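PDB 5ZVE: tRNA (cytosine(72)-C(5))-methyltransferase from Pyrococcus horikoshii, which methylates the C5 position of cytosine 72 in several tRNAs, using S-adenosyl-L-methionine as methyl donor. Local coordinates for residues A[25-37]-A[277-289]. Sequence-based numbering, arbitrary orientation.
Sequences IMKKLREPVEHYY and TALGVRPKLWEER
R282 reaches from the methyltransferase-domain loop into the loop that follows helix 19-29 and grips E34 end-on, NH1 to OE1 at 3.1 Å and NH2 to OE2 with a nearly straight bond (171°). The two planes are not coplanar but 54° apart, and OE2 is met from above its carboxylate. R282 NE donates to E31 O at 3.0 Å and, with NH2, weakly to K28 O; a bend at chi3 (73°) turns the guanidinium toward these acceptors. P32 and V33 backbone lies over one face and K28 CB over the other, while NH1 also serves T371 O. With an alanine here, the E34 carboxylate is likely to lose its mate in this contact, and the E31 carbonyl this donor. The neighbouring V281 side chain lies about 4 Å from that of C323, the predicted nucleophile.

L29 crosses R282 at about a right angle, CD2 against R282 CG at 3.8 Å and CD1 against the L279 carbonyl; its own carbonyl accepts from K284 N. R30 then continues the grip in the opposite sense, R30 NE donating to L285 O at 2.8 Å while its NH2 end sits over the face of the six-membered ring of W286 as a cation-pi pair, the two planes steeply inclined. D129 holds the indole NE1.

Two arginines, one from each segment, thus donate in opposite directions across the junction of ferredoxin-like region and catalytic domain, through main-chain carbonyls together with a salt bridge and a cation-pi pair; bound through several N-H groups, the R282 guanidinium is probably fixed in its rotation.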
# COMPACT_ATOMS: atom_id res chain seq x y z
N ILE A 25 -6.15 -0.33 16.90
CA ILE A 25 -6.02 -0.28 15.44
C ILE A 25 -5.93 1.16 14.96
O ILE A 25 -5.05 1.51 14.17
CB ILE A 25 -7.21 -0.99 14.76
CG1 ILE A 25 -7.05 -2.51 14.85
CG2 ILE A 25 -7.34 -0.55 13.31
CD1 ILE A 25 -8.36 -3.27 14.81
N MET A 26 -6.83 2.01 15.45
CA MET A 26 -6.84 3.41 15.05
C MET A 26 -5.57 4.13 15.49
O MET A 26 -5.02 4.94 14.75
CB MET A 26 -8.07 4.11 15.60
CG MET A 26 -9.33 3.85 14.80
SD MET A 26 -10.76 4.75 15.40
CE MET A 26 -11.05 3.96 16.98
N LYS A 27 -5.09 3.82 16.70
CA LYS A 27 -3.85 4.40 17.20
C LYS A 27 -2.68 4.08 16.28
O LYS A 27 -1.89 4.96 15.94
CB LYS A 27 -3.55 3.92 18.61
CG LYS A 27 -2.28 4.52 19.19
CD LYS A 27 -1.94 3.94 20.55
CE LYS A 27 -0.47 4.19 20.91
NZ LYS A 27 -0.07 3.47 22.16
N LYS A 28 -2.56 2.82 15.89
CA LYS A 28 -1.45 2.39 15.05
C LYS A 28 -1.61 2.86 13.61
O LYS A 28 -0.62 3.14 12.94
CB LYS A 28 -1.29 0.87 15.11
CG LYS A 28 -0.73 0.38 16.43
CD LYS A 28 0.34 1.34 16.95
CE LYS A 28 0.98 0.82 18.23
NZ LYS A 28 1.99 1.78 18.75
N LEU A 29 -2.86 2.94 13.15
CA LEU A 29 -3.15 3.41 11.79
C LEU A 29 -2.63 4.83 11.56
O LEU A 29 -2.31 5.21 10.43
CB LEU A 29 -4.65 3.37 11.51
CG LEU A 29 -5.27 2.05 11.04
CD1 LEU A 29 -6.77 2.22 10.78
CD2 LEU A 29 -4.57 1.54 9.79
N ARG A 30 -2.53 5.61 12.63
CA ARG A 30 -2.07 6.99 12.50
C ARG A 30 -0.57 7.06 12.24
O ARG A 30 -0.06 8.09 11.81
CB ARG A 30 -2.41 7.79 13.76
CG ARG A 30 -2.35 9.31 13.57
CD ARG A 30 -3.73 9.88 13.53
NE ARG A 30 -3.79 11.26 13.04
CZ ARG A 30 -3.71 12.35 13.80
NH1 ARG A 30 -3.58 12.25 15.11
NH2 ARG A 30 -3.79 13.54 13.23
N GLU A 31 0.12 5.96 12.49
CA GLU A 31 1.58 5.91 12.37
C GLU A 31 2.02 5.14 11.13
O GLU A 31 1.29 4.29 10.62
CB GLU A 31 2.19 5.26 13.61
CG GLU A 31 1.68 5.79 14.95
CD GLU A 31 2.26 5.02 16.13
OE1 GLU A 31 2.99 4.04 15.90
OE2 GLU A 31 1.98 5.40 17.28
N PRO A 32 3.24 5.44 10.63
CA PRO A 32 3.79 4.64 9.52
C PRO A 32 4.04 3.21 9.96
O PRO A 32 4.14 2.96 11.17
CB PRO A 32 5.10 5.36 9.18
CG PRO A 32 5.00 6.72 9.83
CD PRO A 32 4.14 6.52 11.04
N VAL A 33 4.15 2.29 9.01
CA VAL A 33 4.40 0.90 9.36
C VAL A 33 5.72 0.81 10.12
O VAL A 33 6.66 1.56 9.85
CB VAL A 33 4.42 -0.02 8.12
CG1 VAL A 33 3.07 0.04 7.40
CG2 VAL A 33 5.55 0.35 7.18
N GLU A 34 5.76 -0.08 11.11
CA GLU A 34 6.95 -0.26 11.92
C GLU A 34 8.04 -0.97 11.13
O GLU A 34 9.23 -0.70 11.30
CB GLU A 34 6.62 -1.04 13.20
CG GLU A 34 5.68 -0.32 14.17
CD GLU A 34 4.21 -0.36 13.76
OE1 GLU A 34 3.89 -0.93 12.69
OE2 GLU A 34 3.38 0.17 14.51
N HIS A 35 7.61 -1.89 10.26
CA HIS A 35 8.53 -2.61 9.38
C HIS A 35 8.25 -2.24 7.93
O HIS A 35 7.20 -2.58 7.37
CB HIS A 35 8.41 -4.12 9.57
CG HIS A 35 8.99 -4.62 10.86
ND1 HIS A 35 9.03 -5.96 11.19
CD2 HIS A 35 9.54 -3.96 11.91
CE1 HIS A 35 9.60 -6.10 12.38
NE2 HIS A 35 9.91 -4.91 12.83
N TYR A 36 9.20 -1.54 7.32
CA TYR A 36 9.02 -1.04 5.96
C TYR A 36 9.62 -2.02 4.96
O TYR A 36 10.85 -2.16 4.86
CB TYR A 36 9.66 0.34 5.81
CG TYR A 36 9.40 1.00 4.48
CD1 TYR A 36 8.11 1.34 4.09
CD2 TYR A 36 10.44 1.29 3.61
CE1 TYR A 36 7.86 1.94 2.88
CE2 TYR A 36 10.20 1.90 2.39
CZ TYR A 36 8.91 2.22 2.03
OH TYR A 36 8.68 2.82 0.81
N TYR A 37 8.75 -2.71 4.23
CA TYR A 37 9.15 -3.83 3.38
C TYR A 37 9.42 -3.41 1.93
O TYR A 37 8.83 -2.47 1.41
CB TYR A 37 8.09 -4.92 3.39
CG TYR A 37 8.23 -5.94 4.51
CD1 TYR A 37 7.67 -5.72 5.76
CD2 TYR A 37 8.94 -7.12 4.30
CE1 TYR A 37 7.80 -6.65 6.78
CE2 TYR A 37 9.07 -8.06 5.32
CZ TYR A 37 8.50 -7.82 6.55
OH TYR A 37 8.64 -8.75 7.55
N THR A 277 -11.93 1.21 -0.03
CA THR A 277 -11.95 2.41 0.80
C THR A 277 -10.58 2.71 1.42
O THR A 277 -10.36 3.80 1.96
CB THR A 277 -13.01 2.29 1.91
OG1 THR A 277 -12.86 1.04 2.59
CG2 THR A 277 -14.41 2.35 1.31
N ALA A 278 -9.67 1.74 1.35
CA ALA A 278 -8.28 1.90 1.81
C ALA A 278 -8.19 2.27 3.29
O ALA A 278 -7.29 3.00 3.69
CB ALA A 278 -7.55 2.93 0.96
N LEU A 279 -9.11 1.75 4.09
CA LEU A 279 -9.16 2.06 5.51
C LEU A 279 -7.92 1.55 6.26
O LEU A 279 -7.64 1.98 7.37
CB LEU A 279 -10.43 1.48 6.14
CG LEU A 279 -11.75 2.04 5.60
CD1 LEU A 279 -12.95 1.28 6.17
CD2 LEU A 279 -11.88 3.54 5.88
N GLY A 280 -7.19 0.64 5.64
CA GLY A 280 -6.04 0.02 6.28
C GLY A 280 -4.70 0.66 5.99
O GLY A 280 -3.69 0.27 6.57
N VAL A 281 -4.67 1.65 5.10
CA VAL A 281 -3.40 2.19 4.65
C VAL A 281 -2.77 3.08 5.72
O VAL A 281 -3.46 3.73 6.50
CB VAL A 281 -3.54 2.98 3.33
CG1 VAL A 281 -4.20 2.13 2.26
CG2 VAL A 281 -4.29 4.27 3.54
N ARG A 282 -1.44 3.07 5.75
CA ARG A 282 -0.69 3.82 6.75
C ARG A 282 0.36 4.68 6.05
O ARG A 282 0.87 4.31 5.00
CB ARG A 282 -0.05 2.86 7.76
CG ARG A 282 -1.06 1.99 8.49
CD ARG A 282 -0.38 0.93 9.33
NE ARG A 282 0.24 1.50 10.52
CZ ARG A 282 1.03 0.84 11.35
NH1 ARG A 282 1.31 -0.44 11.12
NH2 ARG A 282 1.55 1.45 12.40
N PRO A 283 0.67 5.86 6.63
CA PRO A 283 0.04 6.41 7.82
C PRO A 283 -1.30 7.07 7.50
O PRO A 283 -1.51 7.50 6.38
CB PRO A 283 1.06 7.45 8.29
CG PRO A 283 1.68 7.93 7.04
CD PRO A 283 1.71 6.76 6.09
N LYS A 284 -2.18 7.11 8.49
CA LYS A 284 -3.49 7.71 8.32
C LYS A 284 -3.58 8.98 9.16
O LYS A 284 -4.00 8.95 10.31
CB LYS A 284 -4.59 6.72 8.70
CG LYS A 284 -6.00 7.18 8.37
CD LYS A 284 -6.22 7.27 6.87
CE LYS A 284 -6.24 5.88 6.24
NZ LYS A 284 -6.71 5.92 4.82
N LEU A 285 -3.14 10.10 8.58
CA LEU A 285 -3.18 11.39 9.26
C LEU A 285 -4.62 11.81 9.54
O LEU A 285 -4.97 12.15 10.67
CB LEU A 285 -2.45 12.46 8.44
CG LEU A 285 -0.92 12.54 8.57
CD1 LEU A 285 -0.23 11.28 8.06
CD2 LEU A 285 -0.37 13.77 7.86
N TRP A 286 -5.45 11.80 8.50
CA TRP A 286 -6.88 12.08 8.65
C TRP A 286 -7.68 11.17 7.73
O TRP A 286 -7.49 11.20 6.51
CB TRP A 286 -7.20 13.54 8.35
CG TRP A 286 -6.38 14.51 9.13
CD1 TRP A 286 -5.26 15.16 8.71
CD2 TRP A 286 -6.60 14.93 10.49
NE1 TRP A 286 -4.77 15.97 9.71
CE2 TRP A 286 -5.57 15.84 10.81
CE3 TRP A 286 -7.56 14.62 11.45
CZ2 TRP A 286 -5.48 16.44 12.07
CZ3 TRP A 286 -7.47 15.22 12.69
CH2 TRP A 286 -6.44 16.13 12.99
N GLU A 287 -8.57 10.37 8.31
CA GLU A 287 -9.40 9.47 7.53
C GLU A 287 -10.60 10.24 6.97
O GLU A 287 -11.39 10.79 7.72
CB GLU A 287 -9.88 8.30 8.38
CG GLU A 287 -10.76 7.30 7.62
CD GLU A 287 -10.03 6.63 6.48
OE1 GLU A 287 -10.29 6.99 5.31
OE2 GLU A 287 -9.20 5.73 6.74
N GLU A 288 -10.71 10.29 5.64
CA GLU A 288 -11.80 11.04 5.00
C GLU A 288 -12.98 10.16 4.61
O GLU A 288 -14.12 10.63 4.57
CB GLU A 288 -11.27 11.77 3.77
CG GLU A 288 -10.10 12.71 4.03
CD GLU A 288 -8.81 12.20 3.42
OE1 GLU A 288 -8.72 10.97 3.17
OE2 GLU A 288 -7.89 13.01 3.20
N ARG A 289 -12.72 8.89 4.32
CA ARG A 289 -13.78 7.99 3.88
C ARG A 289 -14.55 7.46 5.08
O ARG A 289 -14.00 7.28 6.16
CB ARG A 289 -13.21 6.84 3.05
CG ARG A 289 -12.97 7.23 1.59
CD ARG A 289 -12.12 6.22 0.88
NE ARG A 289 -11.69 6.70 -0.43
CZ ARG A 289 -10.78 6.08 -1.19
NH1 ARG A 289 -10.21 4.96 -0.77
NH2 ARG A 289 -10.45 6.59 -2.37
O HOH W 1 3.51 3.40 6.57